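Local coordinates for gentamicin resistance protein (Enterococcus gallinarum, PDB 6CTZ) that probably phosphorylates the 2''-hydroxyl of aminoglycoside antibiotics such as kanamycin, apparently using a guanine nucleotide as donor, and thereby confers gentamicin resistance, at residues 118-123 / 191-196; 155-160 / 167-172; 139-144 / 173-178. The protein carries 2 engineered substitutions. All blocks are in the same frame, centred on the assembly; numbering follows the deposited sequence.

Interaction 1: residues 118-123 / 191-196; sequences EFMNEL and GDLSPD. With KAN (kanamycin a), chain E.
The substrate-binding loop between strands 187-189 and 198-200 is anchored to helix 106-125 by L193, which reaches F119 and M120 in the buried interior. Its CG stands anti to the backbone N (chi1 -167°) and the two methyls divide the work: CD1 lies 3.9 Å from F119 CE2, approaching the ring obliquely, while CD2 sits 4.1 Å from M120 CG. F119 and L193 run antiparallel alongside one another, meeting at CE2 and CD1. M120 also packs on V242 and R246 of helix 236-246. L193 is the centre of an inverse gamma turn, with S194 N bonded to D192 O. The sequence from H190 onward, HGDLSPDH, is consistent with the HGD-type catalytic loop of this family, with H197 where Asn is usual, and the turn sends D192 and S194 to the antibiotic while L193 faces the helix. D192 grips kanamycin with both carboxylate oxygens: OD2 accepts from O13, the 2''-hydroxyl, at 2.7 Å, and OD1 from the amine N3 at 2.8 Å. That same N3 donates to S194 OG, also at 2.8 Å. S194 OG in turn gives its proton to D196 OD1, on the syn side and 21° out of the carboxylate plane.

Interaction 2: residues 155-160 / 167-172; sequences QVFPLL and YLTLRF
F157 meets L168 and T169 just after the end of helix 141-155, where the chain turns back toward helix 162-176. Its CG is anti to the carbonyl carbon, beside the backbone N (chi1 -75°), and from there the ring extends to the helix although the bond to CB does not aim directly at it. CE1 comes within 4.2 Å of L168 CB and CZ lies 3.7 Å from T169 OG1, both oblique to the ring. T169 is modelled in two conformers, so the second of these contacts describes one of them; in that conformer OG1 is hydrogen-bonded to R165 O, one turn back in its own helix. V152 of helix 141-155 also touches F157.

The 3-10 turn that F157 begins is held by L159 N to V156 O and L160 N to F157 O, each 2.9 Å. It carries the chain through P158 and L159 and brings L160 round to face the helix again. L160 CD1 then closes on L168 CD1 at 3.6 Å, the two leucine side chains lying roughly perpendicular, and L160 also rests on I286 of helix 279-296. The contact belongs to a helical hairpin, its linker folded back over the middle of the second helix. No hydrogen bond joins the two segments: the grip is chiefly apolar, with L168 met by F157 at CB and by L160 at CD1.

Interaction 3: residues 139-144 / 173-178; sequences TNLKNK and QSYMTH
K142 and M176 meet where the start of helix 141-155 passes the end of helix 162-176, with Y175 filling the more buried side. Y175 and M176 make the close packing. The phenol end of Y175 is set against the backbone, OH 3.7 Å from K142 CA, which sits at the ring edge near its plane. L141 CG is 4.1 Å from the same oxygen. Y181 and T182 of helix 179-182 touch Y175 as well. M176, bent at chi2 (-66°) and chi3 (-51°), folds its methyl back onto K142, so that CE lies 3.7 Å from K142 CG and equally close to K142 CE.

The solvent side is the K142 chain itself, exposed and fully extended. Each helix end is capped by bonds within its own segment. At the N-cap, N140 OD1 accepts from N143 N at 3.1 Å. At the C-terminal end of helix 162-176, T177 N and T177 OG1 both bond Q173 O, one from above and one from below the carbonyl plane, and H178 ND1 donates to S174 O at 2.7 Å. Across the segments no hydrogen bond forms: the methylenes of a surface lysine lie against methionine, an apolar fit made by the aliphatic part of a charged residue.

From the N terminus, helix 106-125 supplies the first half of interaction 1 at 118-123. After helix 128-133, residues 139-144, at the start of helix 141-155, open interaction 3, and 155-160, at its end, opens interaction 2. Helix 162-176 closes them in reverse order: 167-172 completes interaction 2 and 173-178, directly following, completes interaction 3. Last, 191-196 returns to helix 106-125 and closes interaction 1. The three loops therefore enclose one another without crossing. Interaction 2 packs the linker of a helical hairpin on its second helix, and interaction 3, about 16 Å away between centres, joins the hairpin's open end; interaction 1, about 22 Å from the centre of interaction 3, joins the antibiotic-binding loop to the helical core.

Interaction 1: residues 118-123 / 191-196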
loop_
_atom_site.group_PDB
_atom_site.type_symbol
_atom_site.label_atom_id
_atom_site.label_comp_id
_atom_site.label_asym_id
_atom_site.label_seq_id
_atom_site.Cartn_x
_atom_site.Cartn_y
_atom_site.Cartn_z
ATOM N N GLU A 118 -8.742 10.330 -9.600
ATOM C CA GLU A 118 -8.573 11.684 -9.080
ATOM C C GLU A 118 -7.596 11.713 -7.913
ATOM O O GLU A 118 -6.755 12.614 -7.822
ATOM C CB GLU A 118 -9.935 12.243 -8.667
ATOM C CG GLU A 118 -9.897 13.612 -8.014
ATOM C CD GLU A 118 -11.283 14.107 -7.639
ATOM O OE1 GLU A 118 -11.967 13.424 -6.844
ATOM O OE2 GLU A 118 -11.698 15.163 -8.157
ATOM N N PHE A 119 -7.688 10.731 -7.014
ATOM C CA PHE A 119 -6.763 10.653 -5.885
ATOM C C PHE A 119 -5.323 10.497 -6.369
ATOM O O PHE A 119 -4.411 11.188 -5.896
ATOM C CB PHE A 119 -7.165 9.483 -4.986
ATOM C CG PHE A 119 -6.193 9.195 -3.876
ATOM C CD1 PHE A 119 -6.143 9.998 -2.748
ATOM C CD2 PHE A 119 -5.336 8.107 -3.954
ATOM C CE1 PHE A 119 -5.253 9.726 -1.723
ATOM C CE2 PHE A 119 -4.439 7.837 -2.931
ATOM C CZ PHE A 119 -4.407 8.646 -1.810
ATOM N N MET A 120 -5.101 9.600 -7.334
ATOM C CA MET A 120 -3.759 9.394 -7.868
ATOM C C MET A 120 -3.257 10.652 -8.557
ATOM O O MET A 120 -2.079 11.011 -8.433
ATOM C CB MET A 120 -3.766 8.194 -8.817
ATOM C CG MET A 120 -4.093 6.888 -8.110
ATOM S SD MET A 120 -4.390 5.468 -9.193
ATOM C CE MET A 120 -2.748 4.800 -9.379
ATOM N N ASN A 121 -4.132 11.269 -9.299
ATOM C CA ASN A 121 -3.809 12.565 -9.838
ATOM C C ASN A 121 -3.327 13.738 -8.831
ATOM O O ASN A 121 -2.358 14.500 -8.959
ATOM C CB ASN A 121 -4.923 13.115 -10.723
ATOM C CG ASN A 121 -4.977 12.473 -12.079
ATOM O OD1 ASN A 121 -4.136 11.717 -12.491
ATOM N ND2 ASN A 121 -5.995 12.816 -12.783
ATOM N N GLU A 122 -4.074 13.696 -7.720
ATOM C CA GLU A 122 -3.725 14.636 -6.663
ATOM C C GLU A 122 -2.364 14.315 -6.063
ATOM O O GLU A 122 -1.560 15.225 -5.826
ATOM C CB GLU A 122 -4.820 14.653 -5.603
ATOM C CG GLU A 122 -6.115 15.280 -6.113
ATOM C CD GLU A 122 -7.356 14.876 -5.332
ATOM O OE1 GLU A 122 -8.433 15.446 -5.602
ATOM O OE2 GLU A 122 -7.267 13.982 -4.472
ATOM N N LEU A 123 -2.067 13.031 -5.837
ATOM C CA LEU A 123 -0.734 12.675 -5.352
ATOM C C LEU A 123 0.327 13.093 -6.360
ATOM O O LEU A 123 1.372 13.642 -5.988
ATOM C CB LEU A 123 -0.634 11.173 -5.074
ATOM C CG LEU A 123 -1.493 10.637 -3.923
ATOM C CD1 LEU A 123 -1.115 9.187 -3.630
ATOM C CD2 LEU A 123 -1.342 11.493 -2.678
ATOM N N GLY A 191 2.119 4.137 -2.361
ATOM C CA GLY A 191 3.064 3.065 -2.162
ATOM C C GLY A 191 2.491 1.743 -1.703
ATOM O O GLY A 191 3.205 0.735 -1.757
ATOM N N ASP A 192 1.243 1.705 -1.255
ATOM C CA ASP A 192 0.629 0.457 -0.816
ATOM C C ASP A 192 -0.873 0.541 -1.085
ATOM O O ASP A 192 -1.708 0.348 -0.197
ATOM C CB ASP A 192 0.958 0.203 0.657
ATOM C CG ASP A 192 0.780 -1.243 1.070
ATOM O OD1 ASP A 192 0.876 -2.155 0.217
ATOM O OD2 ASP A 192 0.568 -1.472 2.280
ATOM N N LEU A 193 -1.233 0.864 -2.331
ATOM C CA LEU A 193 -2.589 1.318 -2.645
ATOM C C LEU A 193 -3.478 0.127 -3.013
ATOM O O LEU A 193 -3.867 -0.084 -4.159
ATOM C CB LEU A 193 -2.547 2.382 -3.734
ATOM C CG LEU A 193 -3.840 3.166 -3.957
ATOM C CD1 LEU A 193 -4.203 3.988 -2.724
ATOM C CD2 LEU A 193 -3.691 4.090 -5.149
ATOM N N SER A 194 -3.801 -0.651 -1.992
ATOM C CA SER A 194 -4.599 -1.856 -2.108
ATOM C C SER A 194 -5.958 -1.645 -1.462
ATOM O O SER A 194 -6.117 -0.777 -0.595
ATOM C CB SER A 194 -3.880 -3.034 -1.433
ATOM O OG SER A 194 -3.330 -2.668 -0.178
ATOM N N PRO A 195 -6.965 -2.443 -1.847
ATOM C CA PRO A 195 -8.346 -2.157 -1.419
ATOM C C PRO A 195 -8.618 -2.447 0.049
ATOM O O PRO A 195 -9.676 -2.029 0.550
ATOM C CB PRO A 195 -9.202 -3.016 -2.366
ATOM C CG PRO A 195 -8.270 -4.091 -2.845
ATOM C CD PRO A 195 -6.936 -3.406 -2.966
ATOM N N ASP A 196 -7.694 -3.104 0.759
ATOM C CA ASP A 196 -7.776 -3.176 2.217
ATOM C C ASP A 196 -7.554 -1.817 2.876
ATOM O O ASP A 196 -7.709 -1.695 4.097
ATOM C CB ASP A 196 -6.815 -4.239 2.782
ATOM C CG ASP A 196 -5.360 -3.887 2.578
ATOM O OD1 ASP A 196 -5.059 -3.148 1.632
ATOM O OD2 ASP A 196 -4.509 -4.338 3.379
HETATM C C1 KAN E . -0.007 -10.556 -0.891
HETATM C C2 KAN E . 0.305 -11.456 -2.087
HETATM C C3 KAN E . -0.990 -11.943 -2.704
HETATM C C4 KAN E . -1.752 -12.697 -1.626
HETATM C C5 KAN E . -2.022 -11.804 -0.418
HETATM C C6 KAN E . -2.708 -12.571 0.708
HETATM C C7 KAN E . -0.806 -5.367 -0.168
HETATM C C8 KAN E . 0.131 -6.257 0.644
HETATM C C9 KAN E . 0.411 -7.558 -0.116
HETATM C C10 KAN E . -0.879 -8.296 -0.475
HETATM C C11 KAN E . -1.833 -7.368 -1.230
HETATM C C12 KAN E . -2.116 -6.095 -0.441
HETATM C C13 KAN E . 2.152 -5.872 1.936
HETATM C C14 KAN E . 2.806 -4.649 2.560
HETATM C C15 KAN E . 3.662 -3.954 1.497
HETATM C C16 KAN E . 4.673 -4.943 0.930
HETATM C C17 KAN E . 3.956 -6.179 0.423
HETATM C C18 KAN E . 4.977 -7.215 -0.021
HETATM N N1 KAN E . -2.878 -11.671 1.834
HETATM N N2 KAN E . -3.095 -8.037 -1.529
HETATM N N3 KAN E . -1.044 -4.121 0.558
HETATM N N4 KAN E . 4.359 -2.785 2.020
HETATM O O5 KAN E . -0.833 -11.189 0.092
HETATM O O6 KAN E . 1.052 -10.705 -3.048
HETATM O O7 KAN E . -0.732 -12.810 -3.814
HETATM O O8 KAN E . -2.992 -13.153 -2.170
HETATM O O9 KAN E . -0.626 -9.366 -1.388
HETATM O O10 KAN E . 1.208 -8.422 0.710
HETATM O O11 KAN E . 1.326 -5.487 0.839
HETATM O O12 KAN E . 3.174 -6.744 1.463
HETATM O O13 KAN E . 1.772 -3.806 3.075
HETATM O O14 KAN E . 5.408 -4.380 -0.171
HETATM O O15 KAN E . 4.291 -8.375 -0.502
#

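Interaction 2: residues 155-160 / 167-172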
loop_
_atom_site.group_PDB
_atom_site.type_symbol
_atom_site.label_atom_id
_atom_site.label_comp_id
_atom_site.label_asym_id
_atom_site.label_seq_id
_atom_site.Cartn_x
_atom_site.Cartn_y
_atom_site.Cartn_z
ATOM N N GLN A 155 18.147 -16.383 -2.325
ATOM C CA GLN A 155 17.232 -16.964 -1.354
ATOM C C GLN A 155 16.064 -17.714 -1.974
ATOM O O GLN A 155 15.500 -18.598 -1.321
ATOM C CB GLN A 155 16.670 -15.864 -0.447
ATOM C CG GLN A 155 17.731 -14.956 0.142
ATOM C CD GLN A 155 17.139 -13.920 1.065
ATOM O OE1 GLN A 155 16.366 -14.248 1.967
ATOM N NE2 GLN A 155 17.486 -12.658 0.841
ATOM N N VAL A 156 15.677 -17.392 -3.200
ATOM C CA VAL A 156 14.458 -17.914 -3.796
ATOM C C VAL A 156 14.749 -18.970 -4.854
ATOM O O VAL A 156 14.116 -20.026 -4.871
ATOM C CB VAL A 156 13.574 -16.777 -4.352
ATOM C CG1 VAL A 156 12.431 -17.345 -5.174
ATOM C CG2 VAL A 156 13.050 -15.900 -3.208
ATOM N N PHE A 157 15.703 -18.691 -5.736
ATOM C CA PHE A 157 16.010 -19.647 -6.806
ATOM C C PHE A 157 16.206 -21.097 -6.350
ATOM O O PHE A 157 15.671 -21.973 -6.942
ATOM C CB PHE A 157 17.166 -19.195 -7.688
ATOM C CG PHE A 157 16.819 -18.085 -8.645
ATOM C CD1 PHE A 157 15.563 -17.560 -8.700
ATOM C CD2 PHE A 157 17.784 -17.557 -9.448
ATOM C CE1 PHE A 157 15.267 -16.555 -9.584
ATOM C CE2 PHE A 157 17.500 -16.553 -10.332
ATOM C CZ PHE A 157 16.240 -16.055 -10.393
ATOM N N PRO A 158 16.946 -21.342 -5.250
ATOM C CA PRO A 158 17.117 -22.743 -4.823
ATOM C C PRO A 158 15.812 -23.480 -4.603
ATOM O O PRO A 158 15.770 -24.709 -4.744
ATOM C CB PRO A 158 17.919 -22.615 -3.521
ATOM C CG PRO A 158 18.698 -21.368 -3.700
ATOM C CD PRO A 158 17.789 -20.429 -4.453
ATOM N N LEU A 159 14.737 -22.767 -4.260
ATOM C CA LEU A 159 13.462 -23.406 -3.968
ATOM C C LEU A 159 12.649 -23.720 -5.216
ATOM O O LEU A 159 11.595 -24.353 -5.106
ATOM C CB LEU A 159 12.624 -22.509 -3.048
ATOM C CG LEU A 159 13.320 -21.770 -1.899
ATOM C CD1 LEU A 159 12.311 -20.976 -1.087
ATOM C CD2 LEU A 159 14.108 -22.712 -1.004
ATOM N N LEU A 160 13.068 -23.231 -6.374
ATOM C CA LEU A 160 12.272 -23.366 -7.566
ATOM C C LEU A 160 12.663 -24.435 -8.569
ATOM O O LEU A 160 13.797 -24.747 -8.702
ATOM C CB LEU A 160 12.215 -22.032 -8.344
ATOM C CG LEU A 160 12.059 -20.721 -7.572
ATOM C CD1 LEU A 160 12.073 -19.561 -8.534
ATOM C CD2 LEU A 160 10.736 -20.763 -6.866
ATOM N N TYR A 167 11.434 -18.334 -15.850
ATOM C CA TYR A 167 10.367 -17.342 -15.951
ATOM C C TYR A 167 10.710 -16.078 -15.171
ATOM O O TYR A 167 10.582 -14.963 -15.686
ATOM C CB TYR A 167 9.052 -17.943 -15.449
ATOM C CG TYR A 167 7.952 -16.934 -15.226
ATOM C CD1 TYR A 167 7.249 -16.404 -16.296
ATOM C CD2 TYR A 167 7.617 -16.508 -13.941
ATOM C CE1 TYR A 167 6.236 -15.473 -16.099
ATOM C CE2 TYR A 167 6.605 -15.578 -13.734
ATOM C CZ TYR A 167 5.917 -15.067 -14.820
ATOM O OH TYR A 167 4.915 -14.146 -14.634
ATOM N N LEU A 168 11.157 -16.228 -13.923
ATOM C CA LEU A 168 11.479 -15.049 -13.131
ATOM C C LEU A 168 12.629 -14.255 -13.736
ATOM O O LEU A 168 12.599 -13.022 -13.741
ATOM C CB LEU A 168 11.774 -15.433 -11.682
ATOM C CG LEU A 168 10.568 -15.885 -10.860
ATOM C CD1 LEU A 168 11.026 -16.232 -9.463
ATOM C CD2 LEU A 168 9.491 -14.804 -10.815
ATOM N N THR A 169 13.668 -14.933 -14.226
ATOM C CA THR A 169 14.762 -14.211 -14.866
ATOM C C THR A 169 14.268 -13.432 -16.078
ATOM O O THR A 169 14.681 -12.286 -16.306
ATOM C CB THR A 169 15.860 -15.193 -15.268
ATOM O OG1 THR A 169 16.361 -15.841 -14.094
ATOM C CG2 THR A 169 16.994 -14.464 -15.978
ATOM N N LEU A 170 13.372 -14.038 -16.863
ATOM C CA LEU A 170 12.774 -13.356 -18.006
ATOM C C LEU A 170 12.036 -12.098 -17.566
ATOM O O LEU A 170 12.164 -11.042 -18.193
ATOM C CB LEU A 170 11.807 -14.305 -18.712
ATOM C CG LEU A 170 10.926 -13.690 -19.803
ATOM C CD1 LEU A 170 11.749 -13.168 -20.975
ATOM C CD2 LEU A 170 9.891 -14.696 -20.266
ATOM N N ARG A 171 11.250 -12.197 -16.491
ATOM C CA ARG A 171 10.480 -11.049 -16.023
ATOM C C ARG A 171 11.396 -9.935 -15.532
ATOM O O ARG A 171 11.194 -8.763 -15.863
ATOM C CB ARG A 171 9.501 -11.480 -14.930
ATOM C CG ARG A 171 8.505 -12.545 -15.374
ATOM C CD ARG A 171 7.481 -11.972 -16.342
ATOM N NE ARG A 171 6.421 -11.232 -15.647
ATOM C CZ ARG A 171 5.397 -10.642 -16.259
ATOM N NH1 ARG A 171 5.296 -10.667 -17.587
ATOM N NH2 ARG A 171 4.475 -10.007 -15.547
ATOM N N PHE A 172 12.413 -10.282 -14.741
ATOM C CA PHE A 172 13.370 -9.272 -14.298
ATOM C C PHE A 172 14.077 -8.628 -15.486
ATOM O O PHE A 172 14.215 -7.402 -15.547
ATOM C CB PHE A 172 14.381 -9.881 -13.327
ATOM C CG PHE A 172 13.889 -9.974 -11.909
ATOM C CD1 PHE A 172 13.775 -8.841 -11.115
ATOM C CD2 PHE A 172 13.561 -11.203 -11.361
ATOM C CE1 PHE A 172 13.334 -8.937 -9.799
ATOM C CE2 PHE A 172 13.124 -11.305 -10.048
ATOM C CZ PHE A 172 13.004 -10.164 -9.270
#

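Interaction 3: residues 139-144 / 173-178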
loop_
_atom_site.group_PDB
_atom_site.type_symbol
_atom_site.label_atom_id
_atom_site.label_comp_id
_atom_site.label_asym_id
_atom_site.label_seq_id
_atom_site.Cartn_x
_atom_site.Cartn_y
_atom_site.Cartn_z
ATOM N N THR A 139 12.818 6.857 -3.758
ATOM C CA THR A 139 13.102 5.457 -4.042
ATOM C C THR A 139 13.283 5.326 -5.541
ATOM O O THR A 139 12.300 5.352 -6.290
ATOM C CB THR A 139 11.935 4.571 -3.605
ATOM O OG1 THR A 139 11.693 4.746 -2.204
ATOM C CG2 THR A 139 12.243 3.098 -3.909
ATOM N N ASN A 140 14.525 5.152 -5.970
ATOM C CA ASN A 140 14.795 4.794 -7.359
ATOM C C ASN A 140 14.311 3.370 -7.595
ATOM O O ASN A 140 14.928 2.412 -7.119
ATOM C CB ASN A 140 16.292 4.913 -7.635
ATOM C CG ASN A 140 16.643 4.667 -9.091
ATOM O OD1 ASN A 140 16.158 3.721 -9.716
ATOM N ND2 ASN A 140 17.493 5.525 -9.642
ATOM N N LEU A 141 13.213 3.225 -8.343
ATOM C CA LEU A 141 12.573 1.919 -8.462
ATOM C C LEU A 141 13.423 0.933 -9.256
ATOM O O LEU A 141 13.422 -0.267 -8.955
ATOM C CB LEU A 141 11.177 2.076 -9.065
ATOM C CG LEU A 141 10.301 0.829 -9.057
ATOM C CD1 LEU A 141 10.299 0.195 -7.674
ATOM C CD2 LEU A 141 8.889 1.186 -9.497
ATOM N N LYS A 142 14.159 1.413 -10.258
ATOM C CA LYS A 142 15.032 0.521 -11.014
ATOM C C LYS A 142 16.074 -0.122 -10.105
ATOM O O LYS A 142 16.315 -1.332 -10.179
ATOM C CB LYS A 142 15.713 1.298 -12.137
ATOM C CG LYS A 142 16.569 0.432 -13.041
ATOM C CD LYS A 142 17.316 1.266 -14.069
ATOM C CE LYS A 142 18.125 0.387 -15.011
ATOM N NZ LYS A 142 18.802 1.178 -16.082
ATOM N N ASN A 143 16.679 0.671 -9.221
ATOM C CA ASN A 143 17.690 0.134 -8.315
ATOM C C ASN A 143 17.077 -0.804 -7.276
ATOM O O ASN A 143 17.702 -1.795 -6.883
ATOM C CB ASN A 143 18.436 1.282 -7.640
ATOM C CG ASN A 143 19.430 0.797 -6.613
ATOM O OD1 ASN A 143 20.482 0.255 -6.958
ATOM N ND2 ASN A 143 19.106 0.989 -5.341
ATOM N N LYS A 144 15.858 -0.511 -6.819
ATOM C CA LYS A 144 15.190 -1.399 -5.870
ATOM C C LYS A 144 14.940 -2.772 -6.488
ATOM O O LYS A 144 15.123 -3.804 -5.833
ATOM C CB LYS A 144 13.876 -0.766 -5.414
ATOM C CG LYS A 144 13.115 -1.560 -4.360
ATOM C CD LYS A 144 11.908 -0.776 -3.862
ATOM C CE LYS A 144 11.211 -1.493 -2.715
ATOM N NZ LYS A 144 10.099 -0.681 -2.139
ATOM N N GLN A 173 14.527 -9.442 -16.446
ATOM C CA GLN A 173 15.224 -8.876 -17.595
ATOM C C GLN A 173 14.294 -8.038 -18.465
ATOM O O GLN A 173 14.708 -6.997 -18.990
ATOM C CB GLN A 173 15.924 -9.969 -18.400
ATOM C CG GLN A 173 17.108 -10.585 -17.668
ATOM C CD GLN A 173 17.966 -9.543 -16.970
ATOM O OE1 GLN A 173 17.933 -9.414 -15.745
ATOM N NE2 GLN A 173 18.733 -8.788 -17.748
ATOM N N SER A 174 13.034 -8.453 -18.618
ATOM C CA SER A 174 12.099 -7.668 -19.418
ATOM C C SER A 174 11.889 -6.281 -18.823
ATOM O O SER A 174 11.764 -5.291 -19.557
ATOM C CB SER A 174 10.772 -8.411 -19.564
ATOM O OG SER A 174 10.922 -9.537 -20.414
ATOM N N TYR A 175 11.856 -6.183 -17.495
ATOM C CA TYR A 175 11.787 -4.868 -16.872
ATOM C C TYR A 175 13.106 -4.123 -17.045
ATOM O O TYR A 175 13.133 -2.999 -17.560
ATOM C CB TYR A 175 11.422 -4.985 -15.387
ATOM C CG TYR A 175 11.520 -3.658 -14.666
ATOM C CD1 TYR A 175 10.494 -2.724 -14.749
ATOM C CD2 TYR A 175 12.656 -3.323 -13.942
ATOM C CE1 TYR A 175 10.588 -1.499 -14.114
ATOM C CE2 TYR A 175 12.766 -2.103 -13.313
ATOM C CZ TYR A 175 11.724 -1.196 -13.391
ATOM O OH TYR A 175 11.826 0.025 -12.760
ATOM N N MET A 176 14.214 -4.752 -16.637
ATOM C CA MET A 176 15.472 -4.026 -16.485
ATOM C C MET A 176 16.029 -3.523 -17.812
ATOM O O MET A 176 16.680 -2.472 -17.841
ATOM C CB MET A 176 16.508 -4.894 -15.763
ATOM C CG MET A 176 16.172 -5.175 -14.297
ATOM S SD MET A 176 16.192 -3.732 -13.198
ATOM C CE MET A 176 17.782 -3.018 -13.586
ATOM N N THR A 177 15.788 -4.238 -18.912
ATOM C CA THR A 177 16.414 -3.898 -20.188
ATOM C C THR A 177 15.573 -2.982 -21.070
ATOM O O THR A 177 15.993 -2.682 -22.193
ATOM C CB THR A 177 16.782 -5.164 -20.974
ATOM O OG1 THR A 177 15.590 -5.872 -21.332
ATOM C CG2 THR A 177 17.688 -6.065 -20.154
ATOM N N HIS A 178 14.416 -2.517 -20.607
ATOM C CA HIS A 178 13.545 -1.676 -21.431
ATOM C C HIS A 178 13.385 -0.294 -20.818
ATOM O O HIS A 178 12.660 -0.146 -19.814
ATOM C CB HIS A 178 12.174 -2.323 -21.614
ATOM C CG HIS A 178 12.173 -3.478 -22.560
ATOM N ND1 HIS A 178 12.335 -4.780 -22.140
ATOM C CD2 HIS A 178 12.040 -3.530 -23.907
ATOM C CE1 HIS A 178 12.291 -5.586 -23.186
ATOM N NE2 HIS A 178 12.116 -4.852 -24.270
#